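PDB 4TN0: UPF0141 protein yjdB from Campylobacter jejuni subsp. jejuni HB93-13, which probably transfers phosphoethanolamine groups in the periplasm in a zinc-dependent reaction, and is required for polymyxin resistance and motility. Local coordinates for residues A[18-22]-A[285-290]; A[102-108]-A[148-154]; A[133-137]-A[206-211]; A[164-169]-A[195-199]. All coordinates share one frame; numbering follows the deposited sequence.

Contact 1: A[18-22]-A[285-290]; sequences KLLVL and LLGYFN
L20 is the bump of this contact, and the hollow that takes it is lined by L285, Y288 and F289 at the end of helix 281-288. Its CB lies 3.6 Å from Y288 CE1 and 3.9 Å from F289 CZ, two rings meeting the root of the side chain. Farther out, the CD2 branch meets L285 CD2 at 3.9 Å, the two leucines lying at about right angles; L22 CD2 extends the same apolar seam. With CG anti to the backbone N (chi1 -167°), the Y288 ring is carried from the helix across to strand 18-24. There it is held between unlike partners: L20 CD2 over one face, and over the opposite face K18 NZ, in a cation-pi contact 4.6 Å from the ring centroid and 18° off the normal. Near its tip the K18 chain bends, bringing NZ 3.3 Å from Y288 O in a weak hydrogen bond. N290, with positive phi, closes the helix in a Schellman motif. Since K18 also forms a salt bridge with E218, and Y288 OH bonds S220 OG, both polar ends are satisfied on neighbouring strand 218-224, consistent with an apolar socket edged by one ammonium group whose charge is probably balanced in part by E218.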
loop_
_atom_site.group_PDB
_atom_site.type_symbol
_atom_site.label_atom_id
_atom_site.label_comp_id
_atom_site.label_asym_id
_atom_site.label_seq_id
_atom_site.Cartn_x
_atom_site.Cartn_y
_atom_site.Cartn_z
ATOM N N LYS A 18 -3.256 16.649 11.553
ATOM C CA LYS A 18 -2.698 15.706 10.566
ATOM C C LYS A 18 -3.607 14.505 10.225
ATOM O O LYS A 18 -4.305 13.954 11.091
ATOM C CB LYS A 18 -1.338 15.176 11.053
ATOM C CG LYS A 18 -0.175 16.149 10.972
ATOM C CD LYS A 18 1.074 15.522 11.575
ATOM C CE LYS A 18 2.324 16.301 11.213
ATOM N NZ LYS A 18 2.865 15.914 9.869
ATOM N N LEU A 19 -3.588 14.107 8.955
ATOM C CA LEU A 19 -4.308 12.910 8.499
ATOM C C LEU A 19 -3.531 12.112 7.460
ATOM O O LEU A 19 -3.364 12.573 6.329
ATOM C CB LEU A 19 -5.671 13.294 7.917
ATOM C CG LEU A 19 -6.462 12.165 7.248
ATOM C CD1 LEU A 19 -6.663 10.993 8.196
ATOM C CD2 LEU A 19 -7.801 12.669 6.710
ATOM N N LEU A 20 -3.112 10.900 7.817
ATOM C CA LEU A 20 -2.457 10.022 6.845
ATOM C C LEU A 20 -3.385 8.849 6.494
ATOM O O LEU A 20 -3.893 8.150 7.375
ATOM C CB LEU A 20 -1.100 9.510 7.363
ATOM C CG LEU A 20 -0.334 8.576 6.414
ATOM C CD1 LEU A 20 -0.067 9.291 5.106
ATOM C CD2 LEU A 20 0.977 8.055 7.006
ATOM N N VAL A 21 -3.636 8.681 5.201
ATOM C CA VAL A 21 -4.363 7.513 4.704
ATOM C C VAL A 21 -3.345 6.577 4.062
ATOM O O VAL A 21 -2.705 6.924 3.061
ATOM C CB VAL A 21 -5.483 7.885 3.681
ATOM C CG1 VAL A 21 -6.051 6.635 3.033
ATOM C CG2 VAL A 21 -6.615 8.695 4.341
ATOM N N LEU A 22 -3.157 5.418 4.691
ATOM C CA LEU A 22 -2.220 4.401 4.207
ATOM C C LEU A 22 -2.996 3.325 3.469
ATOM O O LEU A 22 -3.813 2.620 4.063
ATOM C CB LEU A 22 -1.450 3.774 5.365
ATOM C CG LEU A 22 -0.448 2.674 5.050
ATOM C CD1 LEU A 22 0.704 3.215 4.216
ATOM C CD2 LEU A 22 0.064 2.072 6.340
ATOM N N LEU A 285 6.380 5.828 8.788
ATOM C CA LEU A 285 5.152 5.915 9.579
ATOM C C LEU A 285 5.391 6.562 10.955
ATOM O O LEU A 285 4.546 7.298 11.466
ATOM C CB LEU A 285 4.545 4.523 9.740
ATOM C CG LEU A 285 3.811 3.888 8.551
ATOM C CD1 LEU A 285 3.285 2.552 9.003
ATOM C CD2 LEU A 285 2.664 4.747 8.027
ATOM N N LEU A 286 6.534 6.278 11.564
ATOM C CA LEU A 286 6.872 6.934 12.816
ATOM C C LEU A 286 7.131 8.409 12.520
ATOM O O LEU A 286 6.520 9.291 13.123
ATOM C CB LEU A 286 8.091 6.289 13.469
ATOM C CG LEU A 286 7.947 4.861 13.979
ATOM C CD1 LEU A 286 9.012 4.565 15.016
ATOM C CD2 LEU A 286 6.577 4.659 14.563
ATOM N N GLY A 287 8.005 8.660 11.547
ATOM C CA GLY A 287 8.371 10.010 11.165
ATOM C C GLY A 287 7.203 10.922 10.831
ATOM O O GLY A 287 7.266 12.136 11.039
ATOM N N TYR A 288 6.127 10.343 10.318
ATOM C CA TYR A 288 5.017 11.152 9.847
ATOM C C TYR A 288 4.292 11.795 11.006
ATOM O O TYR A 288 3.800 12.921 10.885
ATOM C CB TYR A 288 4.026 10.327 9.021
ATOM C CG TYR A 288 3.047 11.201 8.279
ATOM C CD1 TYR A 288 1.845 11.588 8.865
ATOM C CD2 TYR A 288 3.338 11.664 7.000
ATOM C CE1 TYR A 288 0.956 12.404 8.194
ATOM C CE2 TYR A 288 2.457 12.479 6.324
ATOM C CZ TYR A 288 1.267 12.846 6.927
ATOM O OH TYR A 288 0.385 13.657 6.255
ATOM N N PHE A 289 4.212 11.089 12.130
ATOM C CA PHE A 289 3.525 11.646 13.287
ATOM C C PHE A 289 4.540 12.143 14.317
ATOM O O PHE A 289 4.198 12.368 15.475
ATOM C CB PHE A 289 2.579 10.607 13.888
ATOM C CG PHE A 289 1.458 10.253 12.974
ATOM C CD1 PHE A 289 0.261 10.944 13.024
ATOM C CD2 PHE A 289 1.615 9.260 12.020
ATOM C CE1 PHE A 289 -0.771 10.633 12.160
ATOM C CE2 PHE A 289 0.586 8.948 11.158
ATOM C CZ PHE A 289 -0.605 9.635 11.226
ATOM N N ASN A 290 5.766 12.385 13.845
ATOM C CA ASN A 290 6.867 12.904 14.661
ATOM C C ASN A 290 7.140 12.102 15.932
ATOM O O ASN A 290 7.355 12.685 16.996
ATOM C CB ASN A 290 6.596 14.367 15.047
ATOM C CG ASN A 290 6.443 15.270 13.838
ATOM O OD1 ASN A 290 5.357 15.802 13.572
ATOM N ND2 ASN A 290 7.524 15.424 13.080
#

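Contact 2: A[102-108]-A[148-154]; sequences AWFDNNS and IIVLHLQ
V150 CG1 lies over one face of the W103 indole, 3.5 Å from the centroid of the six-membered ring, while the carboxyl carbon of D105 sits at the indole edge. H152 is met on a face by N107 CB, 3.5 Å from its centroid, with the N107 amide stacked nearly parallel to the imidazole; D105 OD2 comes in at the imidazole edge. The F104 ring takes L151 CD2 at its edge, 3.6 Å from F104 CD2. Except for N107, these groups project from strands 100-105 and 146-152, adjacent parallel strands of the mixed sheet in this alkaline phosphatase-like fold; the axes of the two short segments differ by 11°. The backbone bonds between them are nearly linear: V150 N to A102 O, for instance, measures 2.6 Å with 176° at the hydrogen. D105 OD2 accepts twice, from H152 ND1 at 2.6 Å on its syn side, well out of the carboxylate plane, and from W103 NE1 on its anti side; D105 OD1 takes N107 N in an Asx turn, so the carboxylate is held at both oxygens. Beyond the strand ends, N107 ND2 reaches L153 O at 2.7 Å and also bonds E26, a zinc ligand, placing N107 in the second shell of the metal. S108 N donates to Q154 OE1 at 2.7 Å.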
loop_
_atom_site.group_PDB
_atom_site.type_symbol
_atom_site.label_atom_id
_atom_site.label_comp_id
_atom_site.label_asym_id
_atom_site.label_seq_id
_atom_site.Cartn_x
_atom_site.Cartn_y
_atom_site.Cartn_z
ATOM N N ALA A 102 -7.104 3.911 12.697
ATOM C CA ALA A 102 -8.206 3.082 12.181
ATOM C C ALA A 102 -7.700 2.124 11.086
ATOM O O ALA A 102 -6.866 2.512 10.243
ATOM C CB ALA A 102 -9.342 3.951 11.657
ATOM N N TRP A 103 -8.156 0.870 11.138
ATOM C CA TRP A 103 -7.803 -0.136 10.131
ATOM C C TRP A 103 -9.066 -0.765 9.499
ATOM O O TRP A 103 -9.810 -1.489 10.161
ATOM C CB TRP A 103 -6.904 -1.215 10.759
ATOM C CG TRP A 103 -6.355 -2.247 9.782
ATOM C CD1 TRP A 103 -7.061 -3.230 9.157
ATOM C CD2 TRP A 103 -4.991 -2.405 9.354
ATOM N NE1 TRP A 103 -6.238 -3.972 8.353
ATOM C CE2 TRP A 103 -4.957 -3.490 8.459
ATOM C CE3 TRP A 103 -3.804 -1.729 9.631
ATOM C CZ2 TRP A 103 -3.776 -3.918 7.837
ATOM C CZ3 TRP A 103 -2.636 -2.145 9.016
ATOM C CH2 TRP A 103 -2.629 -3.238 8.129
ATOM N N PHE A 104 -9.306 -0.481 8.219
ATOM C CA PHE A 104 -10.456 -1.056 7.515
ATOM C C PHE A 104 -10.000 -2.085 6.451
ATOM O O PHE A 104 -9.296 -1.738 5.493
ATOM C CB PHE A 104 -11.295 0.048 6.864
ATOM C CG PHE A 104 -11.782 1.089 7.828
ATOM C CD1 PHE A 104 -12.301 0.725 9.061
ATOM C CD2 PHE A 104 -11.705 2.440 7.511
ATOM C CE1 PHE A 104 -12.743 1.688 9.958
ATOM C CE2 PHE A 104 -12.146 3.409 8.409
ATOM C CZ PHE A 104 -12.663 3.027 9.632
ATOM N N ASP A 105 -10.416 -3.341 6.615
ATOM C CA ASP A 105 -9.857 -4.444 5.833
ATOM C C ASP A 105 -10.884 -5.128 4.940
ATOM O O ASP A 105 -11.858 -5.707 5.427
ATOM C CB ASP A 105 -9.231 -5.469 6.779
ATOM C CG ASP A 105 -8.152 -6.304 6.111
ATOM O OD1 ASP A 105 -8.454 -6.962 5.103
ATOM O OD2 ASP A 105 -6.983 -6.254 6.565
ATOM N N ASN A 106 -10.646 -5.076 3.631
ATOM C CA ASN A 106 -11.489 -5.751 2.646
ATOM C C ASN A 106 -10.774 -6.964 2.018
ATOM O O ASN A 106 -11.276 -7.607 1.093
ATOM C CB ASN A 106 -11.913 -4.772 1.553
ATOM C CG ASN A 106 -13.035 -5.326 0.680
ATOM O OD1 ASN A 106 -13.956 -5.959 1.187
ATOM N ND2 ASN A 106 -12.975 -5.066 -0.627
ATOM N N ASN A 107 -9.582 -7.258 2.524
ATOM C CA ASN A 107 -8.764 -8.317 1.961
ATOM C C ASN A 107 -9.170 -9.703 2.455
ATOM O O ASN A 107 -9.314 -9.917 3.654
ATOM C CB ASN A 107 -7.298 -8.035 2.272
ATOM C CG ASN A 107 -6.369 -8.890 1.467
ATOM O OD1 ASN A 107 -6.096 -10.027 1.822
ATOM N ND2 ASN A 107 -5.911 -8.358 0.345
ATOM N N SER A 108 -9.321 -10.651 1.530
ATOM C CA SER A 108 -9.792 -11.990 1.889
ATOM C C SER A 108 -8.892 -12.695 2.893
ATOM O O SER A 108 -9.312 -13.651 3.536
ATOM C CB SER A 108 -9.937 -12.868 0.639
ATOM O OG SER A 108 -8.706 -13.089 -0.028
ATOM N N ILE A 148 -4.191 8.160 11.660
ATOM C CA ILE A 148 -3.827 7.290 10.540
ATOM C C ILE A 148 -4.972 6.339 10.291
ATOM O O ILE A 148 -5.469 5.668 11.206
ATOM C CB ILE A 148 -2.501 6.494 10.753
ATOM C CG1 ILE A 148 -2.147 5.724 9.474
ATOM C CG2 ILE A 148 -2.576 5.577 11.973
ATOM C CD1 ILE A 148 -0.793 5.032 9.498
ATOM N N ILE A 149 -5.393 6.310 9.032
ATOM C CA ILE A 149 -6.405 5.389 8.556
ATOM C C ILE A 149 -5.801 4.415 7.556
ATOM O O ILE A 149 -5.244 4.818 6.521
ATOM C CB ILE A 149 -7.577 6.149 7.903
ATOM C CG1 ILE A 149 -8.093 7.227 8.880
ATOM C CG2 ILE A 149 -8.675 5.163 7.479
ATOM C CD1 ILE A 149 -9.280 8.034 8.384
ATOM N N VAL A 150 -5.875 3.128 7.877
ATOM C CA VAL A 150 -5.382 2.108 6.955
ATOM C C VAL A 150 -6.535 1.497 6.159
ATOM O O VAL A 150 -7.557 1.078 6.721
ATOM C CB VAL A 150 -4.618 0.988 7.678
ATOM C CG1 VAL A 150 -4.125 -0.035 6.657
ATOM C CG2 VAL A 150 -3.436 1.554 8.476
ATOM N N LEU A 151 -6.392 1.511 4.838
ATOM C CA LEU A 151 -7.312 0.781 3.992
ATOM C C LEU A 151 -6.541 -0.373 3.340
ATOM O O LEU A 151 -5.580 -0.139 2.590
ATOM C CB LEU A 151 -7.933 1.696 2.937
ATOM C CG LEU A 151 -8.592 2.969 3.484
ATOM C CD1 LEU A 151 -9.129 3.847 2.351
ATOM C CD2 LEU A 151 -9.664 2.654 4.511
ATOM N N HIS A 152 -6.974 -1.604 3.630
ATOM C CA HIS A 152 -6.354 -2.822 3.099
ATOM C C HIS A 152 -7.232 -3.371 1.963
ATOM O O HIS A 152 -8.341 -3.869 2.200
ATOM C CB HIS A 152 -6.181 -3.874 4.207
ATOM C CG HIS A 152 -5.371 -5.077 3.803
ATOM N ND1 HIS A 152 -5.374 -6.252 4.527
ATOM C CD2 HIS A 152 -4.525 -5.283 2.765
ATOM C CE1 HIS A 152 -4.591 -7.135 3.941
ATOM N NE2 HIS A 152 -4.059 -6.572 2.873
ATOM N N LEU A 153 -6.721 -3.263 0.738
ATOM C CA LEU A 153 -7.444 -3.654 -0.466
ATOM C C LEU A 153 -7.439 -5.152 -0.765
ATOM O O LEU A 153 -6.511 -5.872 -0.401
ATOM C CB LEU A 153 -6.856 -2.932 -1.674
ATOM C CG LEU A 153 -6.715 -1.416 -1.584
ATOM C CD1 LEU A 153 -6.181 -0.880 -2.912
ATOM C CD2 LEU A 153 -8.047 -0.779 -1.217
ATOM N N GLN A 154 -8.486 -5.611 -1.439
ATOM C CA GLN A 154 -8.454 -6.886 -2.140
ATOM C C GLN A 154 -7.663 -6.669 -3.447
ATOM O O GLN A 154 -6.999 -7.590 -3.961
ATOM C CB GLN A 154 -9.876 -7.393 -2.416
ATOM C CG GLN A 154 -10.001 -8.811 -2.983
ATOM C CD GLN A 154 -9.699 -9.940 -1.986
ATOM O OE1 GLN A 154 -8.957 -9.777 -1.020
ATOM N NE2 GLN A 154 -10.274 -11.104 -2.248
#

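Contact 3: A[133-137]-A[206-211]; sequences LIPFK and EIIKLL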
loop_
_atom_site.group_PDB
_atom_site.type_symbol
_atom_site.label_atom_id
_atom_site.label_comp_id
_atom_site.label_asym_id
_atom_site.label_seq_id
_atom_site.Cartn_x
_atom_site.Cartn_y
_atom_site.Cartn_z
ATOM N N LEU A 133 -14.857 2.831 1.046
ATOM C CA LEU A 133 -15.098 4.268 1.084
ATOM C C LEU A 133 -16.187 4.606 2.120
ATOM O O LEU A 133 -16.243 5.727 2.636
ATOM C CB LEU A 133 -15.459 4.781 -0.309
ATOM C CG LEU A 133 -14.241 4.718 -1.237
ATOM C CD1 LEU A 133 -14.527 5.204 -2.647
ATOM C CD2 LEU A 133 -13.122 5.519 -0.645
ATOM N N ILE A 134 -17.023 3.621 2.445
ATOM C CA ILE A 134 -18.096 3.810 3.417
ATOM C C ILE A 134 -17.597 4.020 4.855
ATOM O O ILE A 134 -17.915 5.048 5.459
ATOM C CB ILE A 134 -19.109 2.638 3.374
ATOM C CG1 ILE A 134 -19.966 2.731 2.113
ATOM C CG2 ILE A 134 -20.021 2.674 4.576
ATOM C CD1 ILE A 134 -20.875 1.548 1.923
ATOM N N PRO A 135 -16.826 3.064 5.425
ATOM C CA PRO A 135 -16.397 3.367 6.797
ATOM C C PRO A 135 -15.328 4.450 6.843
ATOM O O PRO A 135 -15.132 5.061 7.896
ATOM C CB PRO A 135 -15.841 2.033 7.288
ATOM C CG PRO A 135 -15.309 1.397 6.044
ATOM C CD PRO A 135 -16.248 1.793 4.943
ATOM N N PHE A 136 -14.677 4.701 5.712
ATOM C CA PHE A 136 -13.702 5.779 5.612
ATOM C C PHE A 136 -14.373 7.138 5.723
ATOM O O PHE A 136 -13.895 8.008 6.449
ATOM C CB PHE A 136 -12.945 5.691 4.299
ATOM C CG PHE A 136 -12.069 6.874 4.009
ATOM C CD1 PHE A 136 -10.971 7.163 4.819
ATOM C CD2 PHE A 136 -12.294 7.664 2.893
ATOM C CE1 PHE A 136 -10.141 8.239 4.535
ATOM C CE2 PHE A 136 -11.461 8.744 2.604
ATOM C CZ PHE A 136 -10.379 9.027 3.424
ATOM N N LYS A 137 -15.503 7.305 5.039
ATOM C CA LYS A 137 -16.243 8.562 5.113
ATOM C C LYS A 137 -16.732 8.767 6.548
ATOM O O LYS A 137 -16.610 9.853 7.099
ATOM C CB LYS A 137 -17.408 8.576 4.107
ATOM C CG LYS A 137 -16.959 8.928 2.693
ATOM C CD LYS A 137 -18.076 8.894 1.652
ATOM C CE LYS A 137 -17.450 8.906 0.240
ATOM N NZ LYS A 137 -18.374 8.727 -0.923
ATOM N N GLU A 206 -10.356 8.883 -5.740
ATOM C CA GLU A 206 -11.538 9.145 -4.912
ATOM C C GLU A 206 -11.147 9.425 -3.468
ATOM O O GLU A 206 -11.806 10.200 -2.774
ATOM C CB GLU A 206 -12.518 7.979 -4.968
ATOM C CG GLU A 206 -13.313 7.913 -6.269
ATOM C CD GLU A 206 -14.260 9.094 -6.476
ATOM O OE1 GLU A 206 -15.234 9.204 -5.702
ATOM O OE2 GLU A 206 -14.043 9.888 -7.424
ATOM N N ILE A 207 -10.088 8.769 -3.010
ATOM C CA ILE A 207 -9.566 9.013 -1.670
ATOM C C ILE A 207 -8.968 10.416 -1.605
ATOM O O ILE A 207 -9.266 11.177 -0.694
ATOM C CB ILE A 207 -8.515 7.953 -1.277
ATOM C CG1 ILE A 207 -9.227 6.676 -0.831
ATOM C CG2 ILE A 207 -7.595 8.457 -0.142
ATOM C CD1 ILE A 207 -8.303 5.493 -0.706
ATOM N N ILE A 208 -8.158 10.757 -2.602
ATOM C CA ILE A 208 -7.603 12.095 -2.737
ATOM C C ILE A 208 -8.728 13.129 -2.788
ATOM O O ILE A 208 -8.651 14.191 -2.165
ATOM C CB ILE A 208 -6.737 12.208 -4.020
ATOM C CG1 ILE A 208 -5.472 11.360 -3.904
ATOM C CG2 ILE A 208 -6.340 13.639 -4.306
ATOM C CD1 ILE A 208 -4.563 11.480 -5.095
ATOM N N LYS A 209 -9.790 12.780 -3.514
ATOM C CA LYS A 209 -10.950 13.644 -3.741
ATOM C C LYS A 209 -11.677 13.950 -2.439
ATOM O O LYS A 209 -12.210 15.036 -2.256
ATOM C CB LYS A 209 -11.881 12.953 -4.757
ATOM C CG LYS A 209 -13.244 13.586 -5.088
ATOM C CD LYS A 209 -13.617 13.148 -6.535
ATOM C CE LYS A 209 -15.121 13.096 -6.828
ATOM N NZ LYS A 209 -15.959 12.953 -5.609
ATOM N N LEU A 210 -11.672 12.991 -1.526
ATOM C CA LEU A 210 -12.273 13.187 -0.220
ATOM C C LEU A 210 -11.294 13.938 0.680
ATOM O O LEU A 210 -11.694 14.615 1.633
ATOM C CB LEU A 210 -12.672 11.843 0.400
ATOM C CG LEU A 210 -13.978 11.235 -0.150
ATOM C CD1 LEU A 210 -14.071 9.764 0.206
ATOM C CD2 LEU A 210 -15.241 11.982 0.306
ATOM N N LEU A 211 -10.005 13.820 0.366
ATOM C CA LEU A 211 -8.963 14.477 1.151
ATOM C C LEU A 211 -8.914 15.977 0.908
ATOM O O LEU A 211 -8.524 16.748 1.795
ATOM C CB LEU A 211 -7.589 13.863 0.849
ATOM C CG LEU A 211 -7.307 12.501 1.486
ATOM C CD1 LEU A 211 -5.833 12.153 1.352
ATOM C CD2 LEU A 211 -7.764 12.462 2.954
#
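L211 N donates to I207 O at 2.9 Å, an ordinary helical bond one turn long, and it links two residues whose side chains both touch segment 133-137. Between the helices the meeting is apolar. L210 CD1 is the most engaged atom: F136 CE2 approaches it at 3.7 Å with the methyl near the ring plane, at the edge, and K137 CE closes in at 3.5 Å from another direction. F136 has CG anti to its backbone N (chi1 171°), which extends the ring toward helix 186-211, where it slides past L210 in the reverse direction and brings CZ to 4.3 Å from L211 CD2. One turn earlier L133 divides its two methyls, CD1 resting on E206 CB at 4.1 Å and CD2 on I207 CG1 at the same distance. K137 contributes only the aliphatic part of its extended chain. The segment axes are nearly parallel, crossing at -16°, yet 11.9 Å apart, so the gap is bridged by long side chains and the backbones stay well separated. On the sheet side F136 and I207 both rest on V21 of strand 18-24. Two helices lying side by side over one face of a central sheet in this way form an outer layer of the layered alpha/beta, alkaline phosphatase-like fold.

Contact 4: A[164-169]-A[195-199]; sequences RYPSEF and NTLLY
Segment 164-169 runs alongside one turn of helix 186-211, with CA atoms 5.9 Å apart at Y165 and T196 and 6.1 Å apart at F169 and Y199. It belongs to the loop that joins strand 146-152 to this long helix of the alkaline phosphatase-like fold, here folded back on the helix; a short 3-10 turn, with F169 N bonded to P166 O, carries the chain on to F169, which points toward the helix, and Y165 and P166 also touch it. The Y199 ring is the central surface. P166 CD lies over one of its faces, 3.5 Å from the centroid and 15° off the normal, in a CH-pi contact. F169 meets the same ring obliquely, the planes at 43° and F169 CD2 3.5 Å from Y199 CD1. Outside the pair, Y199 OH bonds E130. The Y165 side chain takes a chi1 of 53°, its CG between the backbone N and carbonyl carbon, which folds the ring over N195. N195 CB covers a face of that ring, 3.5 Å from its centroid, while T196 CG2 comes in at the edge, 3.6 Å from Y165 CD1. R164 lays its CB against the T196 methyl, and its guanidinium turns away to H157 O and T160. N195 OD1 accepts from F172 N, and N195 ND2 donates almost straight to Y165 OH at 3.1 Å, the oxygen lying close to the amide plane.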
loop_
_atom_site.group_PDB
_atom_site.type_symbol
_atom_site.label_atom_id
_atom_site.label_comp_id
_atom_site.label_asym_id
_atom_site.label_seq_id
_atom_site.Cartn_x
_atom_site.Cartn_y
_atom_site.Cartn_z
ATOM N N ARG A 164 -12.665 -8.448 -9.461
ATOM C CA ARG A 164 -12.158 -7.401 -8.565
ATOM C C ARG A 164 -12.745 -6.025 -8.888
ATOM O O ARG A 164 -12.741 -5.130 -8.052
ATOM C CB ARG A 164 -10.620 -7.334 -8.638
ATOM C CG ARG A 164 -9.887 -8.643 -8.282
ATOM C CD ARG A 164 -9.836 -8.901 -6.781
ATOM N NE ARG A 164 -11.042 -9.537 -6.266
ATOM C CZ ARG A 164 -11.263 -10.848 -6.227
ATOM N NH1 ARG A 164 -12.412 -11.300 -5.730
ATOM N NH2 ARG A 164 -10.343 -11.706 -6.669
ATOM N N TYR A 165 -13.259 -5.863 -10.100
ATOM C CA TYR A 165 -13.755 -4.564 -10.527
ATOM C C TYR A 165 -15.172 -4.654 -11.081
ATOM O O TYR A 165 -15.559 -5.683 -11.631
ATOM C CB TYR A 165 -12.832 -3.957 -11.573
ATOM C CG TYR A 165 -12.551 -4.859 -12.751
ATOM C CD1 TYR A 165 -11.411 -5.653 -12.779
ATOM C CD2 TYR A 165 -13.417 -4.906 -13.844
ATOM C CE1 TYR A 165 -11.143 -6.474 -13.840
ATOM C CE2 TYR A 165 -13.156 -5.721 -14.923
ATOM C CZ TYR A 165 -12.017 -6.507 -14.913
ATOM O OH TYR A 165 -11.736 -7.314 -15.974
ATOM N N PRO A 166 -15.957 -3.576 -10.915
ATOM C CA PRO A 166 -17.302 -3.495 -11.495
ATOM C C PRO A 166 -17.238 -3.244 -13.002
ATOM O O PRO A 166 -16.173 -2.838 -13.497
ATOM C CB PRO A 166 -17.931 -2.313 -10.743
ATOM C CG PRO A 166 -16.759 -1.424 -10.435
ATOM C CD PRO A 166 -15.625 -2.376 -10.123
ATOM N N SER A 167 -18.347 -3.490 -13.708
ATOM C CA SER A 167 -18.373 -3.412 -15.175
ATOM C C SER A 167 -17.931 -2.044 -15.668
ATOM O O SER A 167 -17.366 -1.916 -16.749
ATOM C CB SER A 167 -19.768 -3.779 -15.729
ATOM O OG SER A 167 -20.777 -2.825 -15.411
ATOM N N GLU A 168 -18.142 -1.021 -14.848
ATOM C CA GLU A 168 -17.807 0.333 -15.256
ATOM C C GLU A 168 -16.299 0.521 -15.462
ATOM O O GLU A 168 -15.880 1.494 -16.103
ATOM C CB GLU A 168 -18.322 1.336 -14.208
ATOM C CG GLU A 168 -19.865 1.342 -14.038
ATOM C CD GLU A 168 -20.396 0.241 -13.099
ATOM O OE1 GLU A 168 -19.586 -0.407 -12.412
ATOM O OE2 GLU A 168 -21.626 0.030 -13.029
ATOM N N PHE A 169 -15.486 -0.430 -14.982
ATOM C CA PHE A 169 -14.022 -0.338 -15.139
ATOM C C PHE A 169 -13.445 -1.499 -15.947
ATOM O O PHE A 169 -12.242 -1.741 -15.926
ATOM C CB PHE A 169 -13.341 -0.232 -13.765
ATOM C CG PHE A 169 -13.665 1.051 -13.043
ATOM C CD1 PHE A 169 -13.036 2.237 -13.392
ATOM C CD2 PHE A 169 -14.641 1.081 -12.063
ATOM C CE1 PHE A 169 -13.356 3.428 -12.755
ATOM C CE2 PHE A 169 -14.966 2.262 -11.424
ATOM C CZ PHE A 169 -14.324 3.437 -11.772
ATOM N N ASN A 195 -7.238 -3.882 -15.727
ATOM C CA ASN A 195 -8.510 -3.350 -15.250
ATOM C C ASN A 195 -8.529 -3.261 -13.735
ATOM O O ASN A 195 -9.021 -2.280 -13.187
ATOM C CB ASN A 195 -9.687 -4.210 -15.711
ATOM C CG ASN A 195 -9.990 -4.054 -17.173
ATOM O OD1 ASN A 195 -9.582 -3.084 -17.808
ATOM N ND2 ASN A 195 -10.707 -5.028 -17.725
ATOM N N THR A 196 -8.008 -4.285 -13.061
ATOM C CA THR A 196 -7.986 -4.282 -11.606
ATOM C C THR A 196 -7.113 -3.141 -11.093
ATOM O O THR A 196 -7.400 -2.556 -10.056
ATOM C CB THR A 196 -7.462 -5.614 -11.013
ATOM O OG1 THR A 196 -6.050 -5.750 -11.265
ATOM C CG2 THR A 196 -8.175 -6.759 -11.613
ATOM N N LEU A 197 -6.050 -2.831 -11.829
ATOM C CA LEU A 197 -5.160 -1.726 -11.466
ATOM C C LEU A 197 -5.866 -0.377 -11.653
ATOM O O LEU A 197 -5.720 0.538 -10.831
ATOM C CB LEU A 197 -3.881 -1.779 -12.307
ATOM C CG LEU A 197 -2.924 -2.973 -12.105
ATOM C CD1 LEU A 197 -1.729 -2.895 -13.031
ATOM C CD2 LEU A 197 -2.451 -3.074 -10.654
ATOM N N LEU A 198 -6.617 -0.270 -12.749
ATOM C CA LEU A 198 -7.402 0.908 -13.090
ATOM C C LEU A 198 -8.421 1.198 -12.002
ATOM O O LEU A 198 -8.554 2.328 -11.533
ATOM C CB LEU A 198 -8.104 0.706 -14.430
ATOM C CG LEU A 198 -8.798 1.914 -15.049
ATOM C CD1 LEU A 198 -7.762 2.985 -15.372
ATOM C CD2 LEU A 198 -9.517 1.470 -16.317
ATOM N N TYR A 199 -9.122 0.157 -11.580
ATOM C CA TYR A 199 -10.114 0.305 -10.527
ATOM C C TYR A 199 -9.456 0.772 -9.236
ATOM O O TYR A 199 -9.937 1.689 -8.586
ATOM C CB TYR A 199 -10.840 -1.017 -10.304
ATOM C CG TYR A 199 -11.937 -0.988 -9.255
ATOM C CD1 TYR A 199 -12.907 0.005 -9.261
ATOM C CD2 TYR A 199 -12.034 -1.992 -8.302
ATOM C CE1 TYR A 199 -13.933 0.008 -8.326
ATOM C CE2 TYR A 199 -13.046 -1.997 -7.358
ATOM C CZ TYR A 199 -14.000 -0.998 -7.378
ATOM O OH TYR A 199 -15.009 -1.006 -6.449
#

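Overall arrangement
Contacts 1 and 2 are buried and meet in the central sheet, where strands 18-24 and 146-152 probably hydrogen-bond through L20, L22 and I149. Contact 3 is partly buried and lies on the other face of strand 18-24 from contact 1: L20 points to helix 281-288, V21 to F136 and I207. Contacts 3 and 4 use the same helix 186-211 at different levels, about 7 Å apart at nearest atoms, and contact 4, though buried, lies farthest from the chain centre. The chemistry follows place: contact 2, nearest the zinc ion, is rich in polar bonds, contact 3 is apolar, contact 4 mainly aromatic, and contact 1 apolar with one lysine over an aromatic face.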